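Ornithine carbamoyltransferase, anabolic (Campylobacter jejuni subsp. jejuni, PDB 3TPF) probably catalyses the reversible transfer of the carbamoyl group from carbamoyl phosphate to L-ornithine, giving L-citrulline and phosphate for arginine biosynthesis. Local coordinates at residues V81-T84 and A85-I88; V116-A119 and L120-L123. One frame throughout, in Å; residues are numbered along the deposited sequence.

How the contacts relate
Both contacts are local and belong to the carbamoyl phosphate-binding domain, contact 1 coming earlier in the chain; the centres of contact 1 and contact 2 are about 17 Å apart, and the two do not touch. Contact 1, within helix 81-91, lies far from the chain's centre and is buried largely at a subunit interface; there charged groups together with a Thr-Ile pair decorate helical bonding. Contact 2 is buried in the interior of its own chain, where strand 116-118 runs out into the loop before helix 126-138, and its chemistry is that of a neutral amide and a hydroxyl. Helix 102-111 is common to both, packing on Val81, Lys82 and Ala85 of 81-88 and on Val116 and Asn118 of 116-123.

Contact 1: residues V81-T84 and A85-I88; sequences VKDT and ARVI
Thr84 and Ile88, one turn apart on helix 81-91, run side by side on its buried flank, the methyl CG2 of Thr84 meeting CD1 of Ile88. With CG2 opposite the backbone N, that methyl is set beside the isoleucine, and OG1 is left to bond Glu79. Leu75 and Leu73 pack on this pair, and Tyr111 of helix 102-111 lies against Ala85. Underneath runs alpha-helical i to i+4 bonding, such as Ile88 N to Thr84 O (2.9 Å), accompanied by weak i to i+3 bonds.

The polar flank, looser and partly exposed around Lys82 and Arg86, faces a second subunit. Arg86 bends at chi3 (-76°), bringing NE within 3.2 Å of Lys82 O; that carbonyl also accepts Arg86 N, the two donors reaching it from opposite faces of its plane. NH2 of the same guanidinium makes a weak, bent salt-bridge bond to Asp83 OD1 (3.1 Å), with the carboxylate plane turned 28° from the guanidinium. Lys82 extends alongside, its CD 3.6 Å from Arg86 NH2. Salt bridges to the second subunit probably help balance these charges: Glu276 of that subunit with Lys82 and Arg86, Arg266 of that subunit with Asp83.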
ATOM      1  N   VAL B  81      18.201  11.994   5.926  1.00 68.41           N
ATOM      2  CA  VAL B  81      17.323  12.287   4.820  1.00 64.27           C
ATOM      3  C   VAL B  81      18.067  12.358   3.472  1.00 62.16           C
ATOM      4  O   VAL B  81      17.580  11.874   2.463  1.00 58.21           O
ATOM      5  CB  VAL B  81      16.565  13.593   5.083  1.00 63.59           C
ATOM      6  CG1 VAL B  81      15.657  13.913   3.891  1.00 58.77           C
ATOM      7  CG2 VAL B  81      15.767  13.542   6.397  1.00 62.86           C
ATOM      8  N   LYS B  82      19.286  12.868   3.491  1.00 65.02           N
ATOM      9  CA  LYS B  82      20.115  12.909   2.273  1.00 66.10           C
ATOM     10  C   LYS B  82      20.386  11.521   1.688  1.00 62.78           C
ATOM     11  O   LYS B  82      20.435  11.338   0.456  1.00 60.90           O
ATOM     12  CB  LYS B  82      21.444  13.659   2.485  1.00 74.01           C
ATOM     13  CG  LYS B  82      22.368  13.195   3.611  1.00 81.82           C
ATOM     14  CD  LYS B  82      23.694  13.993   3.576  1.00 87.30           C
ATOM     15  CE  LYS B  82      24.580  13.804   4.811  1.00 90.49           C
ATOM     16  NZ  LYS B  82      26.058  13.925   4.581  1.00 91.95           N
ATOM     17  N   ASP B  83      20.523  10.547   2.567  1.00 61.17           N
ATOM     18  CA  ASP B  83      20.688   9.151   2.126  1.00 61.18           C
ATOM     19  C   ASP B  83      19.465   8.598   1.476  1.00 59.13           C
ATOM     20  O   ASP B  83      19.520   7.973   0.410  1.00 60.17           O
ATOM     21  CB  ASP B  83      20.996   8.263   3.290  1.00 63.71           C
ATOM     22  CG  ASP B  83      22.375   8.453   3.799  1.00 66.67           C
ATOM     23  OD1 ASP B  83      23.133   9.198   3.138  1.00 67.67           O
ATOM     24  OD2 ASP B  83      22.711   7.866   4.840  1.00 67.94           O
ATOM     25  N   THR B  84      18.332   8.857   2.099  1.00 57.62           N
ATOM     26  CA  THR B  84      17.082   8.403   1.529  1.00 55.34           C
ATOM     27  C   THR B  84      16.900   9.086   0.188  1.00 52.47           C
ATOM     28  O   THR B  84      16.606   8.442  -0.813  1.00 51.93           O
ATOM     29  CB  THR B  84      15.913   8.698   2.446  1.00 56.02           C
ATOM     30  OG1 THR B  84      16.220   8.151   3.733  1.00 60.06           O
ATOM     31  CG2 THR B  84      14.613   8.093   1.905  1.00 54.05           C
ATOM     32  N   ALA B  85      17.106  10.389   0.183  1.00 50.42           N
ATOM     33  CA  ALA B  85      16.924  11.166  -1.012  1.00 49.11           C
ATOM     34  C   ALA B  85      17.751  10.631  -2.123  1.00 50.60           C
ATOM     35  O   ALA B  85      17.306  10.551  -3.278  1.00 49.92           O
ATOM     36  CB  ALA B  85      17.280  12.581  -0.764  1.00 50.42           C
ATOM     37  N   ARG B  86      18.970  10.224  -1.806  1.00 54.12           N
ATOM     38  CA  ARG B  86      19.914   9.815  -2.891  1.00 55.10           C
ATOM     39  C   ARG B  86      19.634   8.424  -3.421  1.00 53.42           C
ATOM     40  O   ARG B  86      20.124   8.072  -4.475  1.00 52.39           O
ATOM     41  CB  ARG B  86      21.335   9.894  -2.456  1.00 58.53           C
ATOM     42  CG  ARG B  86      21.876  11.297  -2.491  1.00 60.10           C
ATOM     43  CD  ARG B  86      23.314  11.348  -2.011  1.00 63.19           C
ATOM     44  NE  ARG B  86      23.418  11.234  -0.572  1.00 66.21           N
ATOM     45  CZ  ARG B  86      24.557  11.395   0.088  1.00 72.70           C
ATOM     46  NH1 ARG B  86      25.669  11.708  -0.574  1.00 75.38           N
ATOM     47  NH2 ARG B  86      24.603  11.253   1.415  1.00 75.60           N
ATOM     48  N   VAL B  87      18.816   7.667  -2.697  1.00 51.68           N
ATOM     49  CA  VAL B  87      18.258   6.423  -3.253  1.00 50.71           C
ATOM     50  C   VAL B  87      16.917   6.660  -3.954  1.00 48.24           C
ATOM     51  O   VAL B  87      16.796   6.444  -5.146  1.00 49.98           O
ATOM     52  CB  VAL B  87      18.015   5.293  -2.204  1.00 51.11           C
ATOM     53  CG1 VAL B  87      17.419   4.088  -2.924  1.00 49.81           C
ATOM     54  CG2 VAL B  87      19.263   4.870  -1.461  1.00 52.83           C
ATOM     55  N   ILE B  88      15.893   7.042  -3.201  1.00 46.70           N
ATOM     56  CA  ILE B  88      14.521   7.108  -3.726  1.00 44.59           C
ATOM     57  C   ILE B  88      14.481   8.104  -4.875  1.00 46.05           C
ATOM     58  O   ILE B  88      13.943   7.829  -5.969  1.00 45.86           O
ATOM     59  CB  ILE B  88      13.502   7.557  -2.684  1.00 43.61           C
ATOM     60  CG1 ILE B  88      13.305   6.478  -1.646  1.00 45.63           C
ATOM     61  CG2 ILE B  88      12.137   7.767  -3.288  1.00 40.69           C
ATOM     62  CD1 ILE B  88      12.598   6.883  -0.359  1.00 46.11           C
TER

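Contact 2: residues V116-A119 and L120-L123; sequences VINA and LSEL
This is a local contact at a corner of the chain, where the Asn118 amide, on strand 116-118, reaches the backbone of Leu120 and the hydroxyl of Ser121 in the loop leading to helix 126-138. Asn118 stretches forward along the chain, its CG opposite the backbone N (chi1 174°), so that the amide spans the bend at Ala119 with its two ends engaged separately. OD1 accepts from Leu120 N in an Asx-turn-like bond that is weak, bent and doubtful in detail. At the other end, ND2 donates to Ser121 OG over 3.2 Å with an N-H...O angle of 148°, the hydroxyl oxygen lying 24° out of the amide plane. This strand is an outermost one of the domain's four-stranded parallel sheet, and the loop beyond it leads to His125 and its neighbours, predicted to bind carbamoyl phosphate. ND2 also bonds Leu6 O, tying the amide to the N-terminal segment, while Ser121 OG also hydrogen-bonds His102 ND1 and Tyr124 N. The Leu120 side chain packs on His125 and on Arg98 of strand 94-98, and Ser121 O accepts from ND2 of Asn157, predicted to bind L-ornithine.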
ATOM      1  N   VAL B 116      10.739  17.236  -6.210  1.00 33.40           N
ATOM      2  CA  VAL B 116       9.998  16.963  -4.968  1.00 32.59           C
ATOM      3  C   VAL B 116       8.785  17.876  -4.860  1.00 32.26           C
ATOM      4  O   VAL B 116       8.915  19.038  -5.115  1.00 31.98           O
ATOM      5  CB  VAL B 116      10.867  17.310  -3.761  1.00 33.72           C
ATOM      6  CG1 VAL B 116      10.093  17.318  -2.400  1.00 33.07           C
ATOM      7  CG2 VAL B 116      12.145  16.516  -3.842  1.00 34.72           C
ATOM      8  N   ILE B 117       7.613  17.340  -4.447  1.00 32.59           N
ATOM      9  CA  ILE B 117       6.339  18.108  -4.361  1.00 32.03           C
ATOM     10  C   ILE B 117       5.790  18.163  -3.005  1.00 32.82           C
ATOM     11  O   ILE B 117       5.679  17.142  -2.336  1.00 35.30           O
ATOM     12  CB  ILE B 117       5.274  17.442  -5.157  1.00 31.90           C
ATOM     13  CG1 ILE B 117       5.630  17.469  -6.617  1.00 31.28           C
ATOM     14  CG2 ILE B 117       3.969  18.167  -4.931  1.00 32.86           C
ATOM     15  CD1 ILE B 117       4.817  16.483  -7.301  1.00 32.08           C
ATOM     16  N   ASN B 118       5.547  19.359  -2.503  1.00 33.61           N
ATOM     17  CA  ASN B 118       5.180  19.535  -1.081  1.00 32.81           C
ATOM     18  C   ASN B 118       3.688  19.229  -0.965  1.00 32.85           C
ATOM     19  O   ASN B 118       2.846  20.080  -1.203  1.00 33.77           O
ATOM     20  CB  ASN B 118       5.384  20.948  -0.620  1.00 33.54           C
ATOM     21  CG  ASN B 118       4.850  21.213   0.848  1.00 35.10           C
ATOM     22  OD1 ASN B 118       4.391  20.265   1.513  1.00 34.71           O
ATOM     23  ND2 ASN B 118       4.989  22.483   1.366  1.00 34.71           N
ATOM     24  N   ALA B 119       3.347  18.017  -0.586  1.00 32.69           N
ATOM     25  CA  ALA B 119       1.945  17.643  -0.403  1.00 32.08           C
ATOM     26  C   ALA B 119       1.378  18.243   0.901  1.00 35.13           C
ATOM     27  O   ALA B 119       0.171  18.055   1.164  1.00 37.91           O
ATOM     28  CB  ALA B 119       1.820  16.131  -0.356  1.00 30.33           C
ATOM     29  N   LEU B 120       2.239  18.804   1.774  1.00 35.19           N
ATOM     30  CA  LEU B 120       1.802  19.512   2.959  1.00 37.89           C
ATOM     31  C   LEU B 120       2.904  19.621   4.037  1.00 39.46           C
ATOM     32  O   LEU B 120       3.543  18.661   4.355  1.00 38.82           O
ATOM     33  CB  LEU B 120       0.583  18.913   3.618  1.00 39.16           C
ATOM     34  CG  LEU B 120       0.189  19.716   4.908  1.00 41.94           C
ATOM     35  CD1 LEU B 120      -1.345  19.919   4.913  1.00 44.17           C
ATOM     36  CD2 LEU B 120       0.646  19.045   6.136  1.00 42.76           C
ATOM     37  N   SER B 121       3.160  20.836   4.480  1.00 40.17           N
ATOM     38  CA  SER B 121       4.172  21.080   5.486  1.00 43.59           C
ATOM     39  C   SER B 121       3.629  22.080   6.477  1.00 46.23           C
ATOM     40  O   SER B 121       2.584  22.646   6.243  1.00 47.94           O
ATOM     41  CB  SER B 121       5.455  21.613   4.871  1.00 43.31           C
ATOM     42  OG  SER B 121       5.336  22.976   4.495  1.00 43.11           O
ATOM     43  N   GLU B 122       4.329  22.319   7.546  1.00 48.75           N
ATOM     44  CA  GLU B 122       3.771  23.216   8.554  1.00 52.74           C
ATOM     45  C   GLU B 122       3.707  24.660   8.032  1.00 52.16           C
ATOM     46  O   GLU B 122       2.883  25.477   8.494  1.00 52.72           O
ATOM     47  CB  GLU B 122       4.519  23.112   9.925  1.00 57.25           C
ATOM     48  CG  GLU B 122       5.807  23.925  10.093  1.00 60.45           C
ATOM     49  CD  GLU B 122       7.014  23.344   9.336  1.00 61.70           C
ATOM     50  OE1 GLU B 122       8.182  23.733   9.658  1.00 61.58           O
ATOM     51  OE2 GLU B 122       6.789  22.519   8.380  1.00 64.41           O
ATOM     52  N   LEU B 123       4.587  24.964   7.088  1.00 50.17           N
ATOM     53  CA  LEU B 123       4.607  26.318   6.487  1.00 49.96           C
ATOM     54  C   LEU B 123       3.618  26.494   5.301  1.00 47.91           C
ATOM     55  O   LEU B 123       3.085  27.575   5.115  1.00 47.15           O
ATOM     56  CB  LEU B 123       5.984  26.693   5.977  1.00 48.65           C
ATOM     57  CG  LEU B 123       7.049  26.802   6.997  1.00 51.16           C
ATOM     58  CD1 LEU B 123       8.267  27.219   6.227  1.00 51.20           C
ATOM     59  CD2 LEU B 123       6.866  27.891   8.041  1.00 53.31           C
TER